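Local coordinates for protein-S-isoprenylcysteine O-methyltransferase (Tribolium castaneum, PDB 5V7P), which catalyses the S-adenosyl-L-methionine-dependent methylation of the C-terminal carboxylate of isoprenylated cysteine in proteins at the endoplasmic reticulum membrane, at residues L152-C166 and Y217-P229. Sequence-based numbering, arbitrary orientation.
Sequences LKEIHWLSNIGLCVC and YWSIGTQIILINP. With MPG ([(Z)-octadec-9-enyl] (2R)-2,3-bis(oxidanyl)propanoate), chain S; D10 (decane), chain N; MPG ([(Z)-octadec-9-enyl] (2R)-2,3-bis(oxidanyl)propanoate), chain B; D10 (decane), chain G.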
loop_
_atom_site.group_PDB
_atom_site.type_symbol
_atom_site.label_atom_id
_atom_site.label_comp_id
_atom_site.label_asym_id
_atom_site.label_seq_id
_atom_site.Cartn_x
_atom_site.Cartn_y
_atom_site.Cartn_z
ATOM N N LEU A 152 26.074 4.179 16.649
ATOM C CA LEU A 152 24.820 4.800 16.239
ATOM C C LEU A 152 23.647 3.842 16.416
ATOM O O LEU A 152 22.585 4.235 16.909
ATOM C CB LEU A 152 24.920 5.262 14.784
ATOM C CG LEU A 152 23.669 5.892 14.162
ATOM C CD1 LEU A 152 23.341 7.217 14.824
ATOM C CD2 LEU A 152 23.857 6.071 12.667
ATOM N N LYS A 153 23.820 2.583 16.019
ATOM C CA LYS A 153 22.755 1.594 16.122
ATOM C C LYS A 153 22.670 0.959 17.502
ATOM O O LYS A 153 21.766 0.148 17.739
ATOM C CB LYS A 153 22.949 0.502 15.066
ATOM C CG LYS A 153 23.236 1.030 13.666
ATOM C CD LYS A 153 22.152 1.984 13.175
ATOM C CE LYS A 153 22.409 2.407 11.738
ATOM N NZ LYS A 153 21.397 3.374 11.241
ATOM N N GLU A 154 23.581 1.300 18.411
ATOM C CA GLU A 154 23.544 0.811 19.782
ATOM C C GLU A 154 22.773 1.739 20.712
ATOM O O GLU A 154 22.782 1.526 21.928
ATOM C CB GLU A 154 24.968 0.614 20.305
ATOM C CG GLU A 154 25.679 -0.598 19.716
ATOM C CD GLU A 154 27.163 -0.615 20.026
ATOM O OE1 GLU A 154 27.969 -0.480 19.083
ATOM O OE2 GLU A 154 27.524 -0.754 21.214
ATOM N N ILE A 155 22.112 2.757 20.169
ATOM C CA ILE A 155 21.294 3.675 20.982
ATOM C C ILE A 155 19.892 3.080 20.995
ATOM O O ILE A 155 18.977 3.514 20.290
ATOM C CB ILE A 155 21.327 5.109 20.442
ATOM C CG1 ILE A 155 22.776 5.573 20.244
ATOM C CG2 ILE A 155 20.591 6.040 21.396
ATOM C CD1 ILE A 155 22.908 6.886 19.498
ATOM N N HIS A 156 19.713 2.059 21.837
ATOM C CA HIS A 156 18.495 1.259 21.790
ATOM C C HIS A 156 17.265 2.047 22.230
ATOM O O HIS A 156 16.163 1.791 21.730
ATOM C CB HIS A 156 18.664 0.009 22.652
ATOM C CG HIS A 156 19.570 -1.021 22.047
ATOM N ND1 HIS A 156 20.267 -0.803 20.878
ATOM C CD2 HIS A 156 19.889 -2.275 22.447
ATOM C CE1 HIS A 156 20.979 -1.877 20.586
ATOM N NE2 HIS A 156 20.767 -2.785 21.523
ATOM N N TRP A 157 17.419 3.002 23.151
ATOM C CA TRP A 157 16.257 3.762 23.604
ATOM C C TRP A 157 15.656 4.577 22.467
ATOM O O TRP A 157 14.433 4.744 22.404
ATOM C CB TRP A 157 16.626 4.670 24.781
ATOM C CG TRP A 157 17.678 5.694 24.479
ATOM C CD1 TRP A 157 19.024 5.563 24.662
ATOM C CD2 TRP A 157 17.471 7.010 23.950
ATOM N NE1 TRP A 157 19.668 6.713 24.278
ATOM C CE2 TRP A 157 18.738 7.616 23.835
ATOM C CE3 TRP A 157 16.340 7.733 23.561
ATOM C CZ2 TRP A 157 18.905 8.910 23.347
ATOM C CZ3 TRP A 157 16.509 9.018 23.075
ATOM C CH2 TRP A 157 17.781 9.593 22.973
ATOM N N LEU A 158 16.490 5.085 21.556
ATOM C CA LEU A 158 15.966 5.784 20.386
ATOM C C LEU A 158 15.166 4.836 19.502
ATOM O O LEU A 158 14.049 5.153 19.077
ATOM C CB LEU A 158 17.111 6.415 19.587
ATOM C CG LEU A 158 17.108 7.934 19.391
ATOM C CD1 LEU A 158 18.252 8.338 18.469
ATOM C CD2 LEU A 158 15.784 8.441 18.833
ATOM N N SER A 159 15.730 3.662 19.212
ATOM C CA SER A 159 15.044 2.696 18.359
ATOM C C SER A 159 13.731 2.243 18.984
ATOM O O SER A 159 12.730 2.059 18.280
ATOM C CB SER A 159 15.955 1.499 18.098
ATOM O OG SER A 159 15.272 0.466 17.412
ATOM N N ASN A 160 13.713 2.059 20.307
ATOM C CA ASN A 160 12.484 1.654 20.980
ATOM C C ASN A 160 11.421 2.741 20.908
ATOM O O ASN A 160 10.225 2.439 20.984
ATOM C CB ASN A 160 12.774 1.288 22.435
ATOM C CG ASN A 160 13.642 0.055 22.558
ATOM O OD1 ASN A 160 13.725 -0.751 21.631
ATOM N ND2 ASN A 160 14.293 -0.102 23.702
ATOM N N ILE A 161 11.828 4.005 20.780
ATOM C CA ILE A 161 10.859 5.054 20.479
ATOM C C ILE A 161 10.214 4.783 19.126
ATOM O O ILE A 161 8.993 4.889 18.972
ATOM C CB ILE A 161 11.531 6.442 20.532
ATOM C CG1 ILE A 161 11.777 6.843 21.992
ATOM C CG2 ILE A 161 10.683 7.499 19.812
ATOM C CD1 ILE A 161 12.522 8.156 22.171
ATOM N N GLY A 162 11.023 4.412 18.133
ATOM C CA GLY A 162 10.469 4.008 16.853
ATOM C C GLY A 162 9.510 2.840 16.980
ATOM O O GLY A 162 8.495 2.779 16.283
ATOM N N LEU A 163 9.822 1.893 17.870
ATOM C CA LEU A 163 8.899 0.796 18.141
ATOM C C LEU A 163 7.554 1.320 18.626
ATOM O O LEU A 163 6.497 0.845 18.192
ATOM C CB LEU A 163 9.500 -0.157 19.177
ATOM C CG LEU A 163 10.161 -1.448 18.685
ATOM C CD1 LEU A 163 9.108 -2.442 18.234
ATOM C CD2 LEU A 163 11.143 -1.178 17.560
ATOM N N CYS A 164 7.575 2.314 19.516
ATOM C CA CYS A 164 6.339 2.814 20.104
ATOM C C CYS A 164 5.445 3.458 19.052
ATOM O O CYS A 164 4.243 3.174 18.994
ATOM C CB CYS A 164 6.655 3.806 21.224
ATOM S SG CYS A 164 7.303 3.034 22.723
ATOM N N VAL A 165 6.006 4.325 18.202
ATOM C CA VAL A 165 5.161 4.998 17.220
ATOM C C VAL A 165 4.630 3.987 16.214
ATOM O O VAL A 165 3.497 4.114 15.735
ATOM C CB VAL A 165 5.892 6.163 16.506
ATOM C CG1 VAL A 165 7.000 6.777 17.364
ATOM C CG2 VAL A 165 6.435 5.752 15.138
ATOM N N CYS A 166 5.425 2.966 15.883
ATOM C CA CYS A 166 4.959 1.939 14.960
ATOM C C CYS A 166 3.799 1.156 15.553
ATOM O O CYS A 166 2.815 0.874 14.858
ATOM C CB CYS A 166 6.105 0.999 14.593
ATOM S SG CYS A 166 7.230 1.665 13.359
ATOM N N TYR A 217 2.704 7.759 10.236
ATOM C CA TYR A 217 3.647 7.731 11.348
ATOM C C TYR A 217 4.332 6.378 11.477
ATOM O O TYR A 217 5.511 6.318 11.842
ATOM C CB TYR A 217 2.935 8.100 12.647
ATOM C CG TYR A 217 2.646 9.578 12.738
ATOM C CD1 TYR A 217 3.680 10.493 12.882
ATOM C CD2 TYR A 217 1.350 10.060 12.665
ATOM C CE1 TYR A 217 3.430 11.846 12.955
ATOM C CE2 TYR A 217 1.089 11.414 12.738
ATOM C CZ TYR A 217 2.135 12.301 12.884
ATOM O OH TYR A 217 1.891 13.652 12.959
ATOM N N TRP A 218 3.621 5.290 11.179
ATOM C CA TRP A 218 4.253 3.976 11.183
ATOM C C TRP A 218 5.458 3.954 10.253
ATOM O O TRP A 218 6.537 3.482 10.626
ATOM C CB TRP A 218 3.241 2.906 10.776
ATOM C CG TRP A 218 3.834 1.534 10.658
ATOM C CD1 TRP A 218 3.950 0.605 11.646
ATOM C CD2 TRP A 218 4.393 0.937 9.479
ATOM N NE1 TRP A 218 4.543 -0.534 11.160
ATOM C CE2 TRP A 218 4.826 -0.356 9.832
ATOM C CE3 TRP A 218 4.565 1.368 8.159
ATOM C CZ2 TRP A 218 5.420 -1.221 8.916
ATOM C CZ3 TRP A 218 5.156 0.507 7.251
ATOM C CH2 TRP A 218 5.577 -0.772 7.635
ATOM N N SER A 219 5.294 4.474 9.035
ATOM C CA SER A 219 6.386 4.427 8.069
ATOM C C SER A 219 7.594 5.211 8.563
ATOM O O SER A 219 8.736 4.757 8.431
ATOM C CB SER A 219 5.921 4.965 6.719
ATOM O OG SER A 219 5.565 6.339 6.796
ATOM N N ILE A 220 7.364 6.404 9.117
ATOM C CA ILE A 220 8.450 7.148 9.749
ATOM C C ILE A 220 9.028 6.347 10.907
ATOM O O ILE A 220 10.247 6.315 11.117
ATOM C CB ILE A 220 7.951 8.529 10.214
ATOM C CG1 ILE A 220 7.435 9.341 9.024
ATOM C CG2 ILE A 220 9.065 9.293 10.927
ATOM C CD1 ILE A 220 6.687 10.601 9.413
ATOM N N GLY A 221 8.159 5.684 11.672
ATOM C CA GLY A 221 8.621 4.914 12.813
ATOM C C GLY A 221 9.625 3.842 12.435
ATOM O O GLY A 221 10.610 3.625 13.145
ATOM N N THR A 222 9.389 3.155 11.313
ATOM C CA THR A 222 10.295 2.089 10.897
ATOM C C THR A 222 11.728 2.594 10.799
ATOM O O THR A 222 12.670 1.895 11.187
ATOM C CB THR A 222 9.853 1.501 9.555
ATOM O OG1 THR A 222 9.918 2.507 8.539
ATOM C CG2 THR A 222 8.433 0.948 9.642
ATOM N N GLN A 223 11.911 3.810 10.285
ATOM C CA GLN A 223 13.249 4.371 10.149
ATOM C C GLN A 223 13.790 4.923 11.458
ATOM O O GLN A 223 15.011 5.039 11.608
ATOM C CB GLN A 223 13.245 5.463 9.076
ATOM C CG GLN A 223 12.819 4.950 7.712
ATOM C CD GLN A 223 13.586 3.708 7.305
ATOM O OE1 GLN A 223 14.809 3.737 7.180
ATOM N NE2 GLN A 223 12.873 2.601 7.125
ATOM N N ILE A 224 12.918 5.263 12.407
ATOM C CA ILE A 224 13.391 5.570 13.751
ATOM C C ILE A 224 13.890 4.301 14.428
ATOM O O ILE A 224 14.897 4.318 15.148
ATOM C CB ILE A 224 12.284 6.259 14.571
ATOM C CG1 ILE A 224 11.864 7.564 13.881
ATOM C CG2 ILE A 224 12.768 6.521 16.000
ATOM C CD1 ILE A 224 10.781 8.347 14.602
ATOM N N ILE A 225 13.202 3.180 14.205
ATOM C CA ILE A 225 13.702 1.898 14.693
ATOM C C ILE A 225 15.136 1.701 14.229
ATOM O O ILE A 225 16.041 1.442 15.029
ATOM C CB ILE A 225 12.795 0.745 14.222
ATOM C CG1 ILE A 225 11.376 0.934 14.762
ATOM C CG2 ILE A 225 13.365 -0.608 14.662
ATOM C CD1 ILE A 225 10.374 -0.092 14.264
ATOM N N LEU A 226 15.364 1.854 12.923
ATOM C CA LEU A 226 16.674 1.648 12.319
ATOM C C LEU A 226 17.678 2.737 12.676
ATOM O O LEU A 226 18.871 2.563 12.403
ATOM C CB LEU A 226 16.521 1.569 10.793
ATOM C CG LEU A 226 16.610 0.225 10.063
ATOM C CD1 LEU A 226 16.257 -0.969 10.936
ATOM C CD2 LEU A 226 15.701 0.253 8.844
ATOM N N ILE A 227 17.235 3.842 13.271
ATOM C CA ILE A 227 18.106 4.983 13.531
ATOM C C ILE A 227 18.851 5.322 12.244
ATOM O O ILE A 227 20.086 5.362 12.216
ATOM C CB ILE A 227 19.076 4.702 14.695
ATOM C CG1 ILE A 227 18.304 4.130 15.893
ATOM C CG2 ILE A 227 19.815 5.984 15.090
ATOM C CD1 ILE A 227 19.133 3.908 17.149
ATOM N N ASN A 228 18.098 5.551 11.164
ATOM C CA ASN A 228 18.656 5.945 9.879
ATOM C C ASN A 228 18.475 7.448 9.704
ATOM O O ASN A 228 17.373 7.896 9.355
ATOM C CB ASN A 228 17.973 5.184 8.737
ATOM C CG ASN A 228 18.519 3.779 8.556
ATOM O OD1 ASN A 228 19.638 3.476 8.963
ATOM N ND2 ASN A 228 17.728 2.916 7.930
ATOM N N PRO A 229 19.509 8.269 9.921
ATOM C CA PRO A 229 19.314 9.726 9.824
ATOM C C PRO A 229 18.998 10.219 8.422
ATOM O O PRO A 229 18.460 11.325 8.283
ATOM C CB PRO A 229 20.648 10.296 10.328
ATOM C CG PRO A 229 21.634 9.201 10.126
ATOM C CD PRO A 229 20.883 7.922 10.323
HETATM C C2 MPG S . 14.877 -7.847 23.617
HETATM C C3 MPG S . 14.072 -8.087 22.341
HETATM C C4 MPG S . 12.747 -8.769 22.675
HETATM C C5 MPG S . 11.716 -7.720 23.080
HETATM C C6 MPG S . 11.153 -7.042 21.830
HETATM C C7 MPG S . 10.085 -6.012 22.209
HETATM C C8 MPG S . 10.648 -4.889 23.079
HETATM C C9 MPG S . 11.803 -4.199 22.353
HETATM C C10 MPG S . 12.573 -3.313 22.948
HETATM C C11 MPG S . 12.389 -2.898 24.406
HETATM C C12 MPG S . 13.390 -3.652 25.277
HETATM C C13 MPG S . 12.924 -3.620 26.731
HETATM C C14 MPG S . 12.707 -2.171 27.168
HETATM O O1 MPG S . 15.910 -6.074 22.383
HETATM C C1 MPG S . 16.178 -7.120 23.275
HETATM C CXD MPG S . 16.927 -4.553 20.627
HETATM O O2 MPG S . 18.200 -4.105 20.249
HETATM C C21 MPG S . 16.028 -3.358 20.940
HETATM O O3 MPG S . 16.815 -2.276 21.360
HETATM O O4 MPG S . 18.104 -5.615 22.372
HETATM C CX3 MPG S . 17.047 -5.449 21.860
HETATM C C3 D10 N . 16.147 6.109 28.128
HETATM C C4 D10 N . 16.617 7.514 27.756
HETATM C C5 D10 N . 18.144 7.557 27.755
HETATM C C6 D10 N . 18.612 8.955 27.354
HETATM C C7 D10 N . 20.139 9.006 27.357
HETATM C C2 MPG B . 9.312 3.888 1.699
HETATM C C3 MPG B . 8.632 4.876 2.638
HETATM C C4 MPG B . 7.167 5.078 2.266
HETATM C C5 MPG B . 6.476 5.838 3.376
HETATM C C6 MPG B . 5.062 6.178 2.937
HETATM C C7 MPG B . 4.191 4.940 2.739
HETATM C C8 MPG B . 3.289 5.221 1.550
HETATM C C9 MPG B . 2.136 4.222 1.556
HETATM C C10 MPG B . 1.977 3.290 0.644
HETATM C C11 MPG B . 2.928 3.096 -0.539
HETATM C C12 MPG B . 2.940 1.628 -0.935
HETATM C C13 MPG B . 1.607 1.230 -1.557
HETATM C C14 MPG B . 1.467 -0.281 -1.449
HETATM C C15 MPG B . 0.275 -0.757 -2.276
HETATM C C16 MPG B . 0.697 -1.887 -3.212
HETATM O O1 MPG B . 9.348 1.806 2.837
HETATM C C1 MPG B . 8.711 2.487 1.805
HETATM C CXD MPG B . 9.038 0.451 4.925
HETATM O O2 MPG B . 8.995 0.894 6.251
HETATM C C21 MPG B . 10.470 0.006 4.591
HETATM O O3 MPG B . 11.343 0.391 5.615
HETATM O O4 MPG B . 7.657 2.240 4.264
HETATM C CX3 MPG B . 8.605 1.579 3.997
HETATM C C1 D10 G . -6.836 19.444 7.979
HETATM C C2 D10 G . -5.635 19.635 8.898
HETATM C C3 D10 G . -5.458 18.384 9.753
HETATM C C4 D10 G . -4.070 18.388 10.390
HETATM C C5 D10 G . -4.132 17.626 11.711
HETATM C C6 D10 G . -2.719 17.367 12.224
HETATM C C7 D10 G . -2.754 17.226 13.745
HETATM C C8 D10 G . -1.666 16.254 14.198
HETATM C C9 D10 G . -2.249 14.847 14.281
HETATM C C10 D10 G . -1.158 13.824 13.971
#
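K153 reaches across to the Schellman motif that closes helix 210-225, where I227 takes a positive phi and the backbone N-H groups of I227 and N228 bond back into the last turn. At what is probably the lumenal end, the transmembrane helices 156-180 and 210-225 pair antiparallel; over 156-166 and 217-225 their directions differ by 161° and the axes come within 7.1 Å. The lysine shows how one ammonium can collect the carbonyls at a helix C-terminus. Its chain bends at chi2 (-56°), bringing CD alongside L226 O. K153 NZ then donates to I227 O at 2.6 Å, from above the carbonyl plane, and also to L226 O and N228 OD1. A salt bridge with E145 adds a charged partner. A methionine in its place would probably cost E145 this positive partner and leave the carbonyls of L226 and I227 without their shared donor. I227 sends its own side chain back, CD1 lying 3.2 Å from I155 O.

Further along the helix pair, I225 is a knob among S159, G162, L163 and C166. From CB, which faces S159 OG, CG2 branches to the same hydroxyl, CG1 lies 3.5 Å from L163 CD2, and the terminal CD1 meets C166 SG at 3.7 Å. The helices can approach this closely because G162 and G221 carry no CB at the interface; V165 CG2 even presses to 3.3 Å from G221 CA. C166 returns the interlocking as a knob among W218, G221, T222 and I225, its SG 4.2 Å from the centroid of the W218 five-membered ring, 28° off the normal.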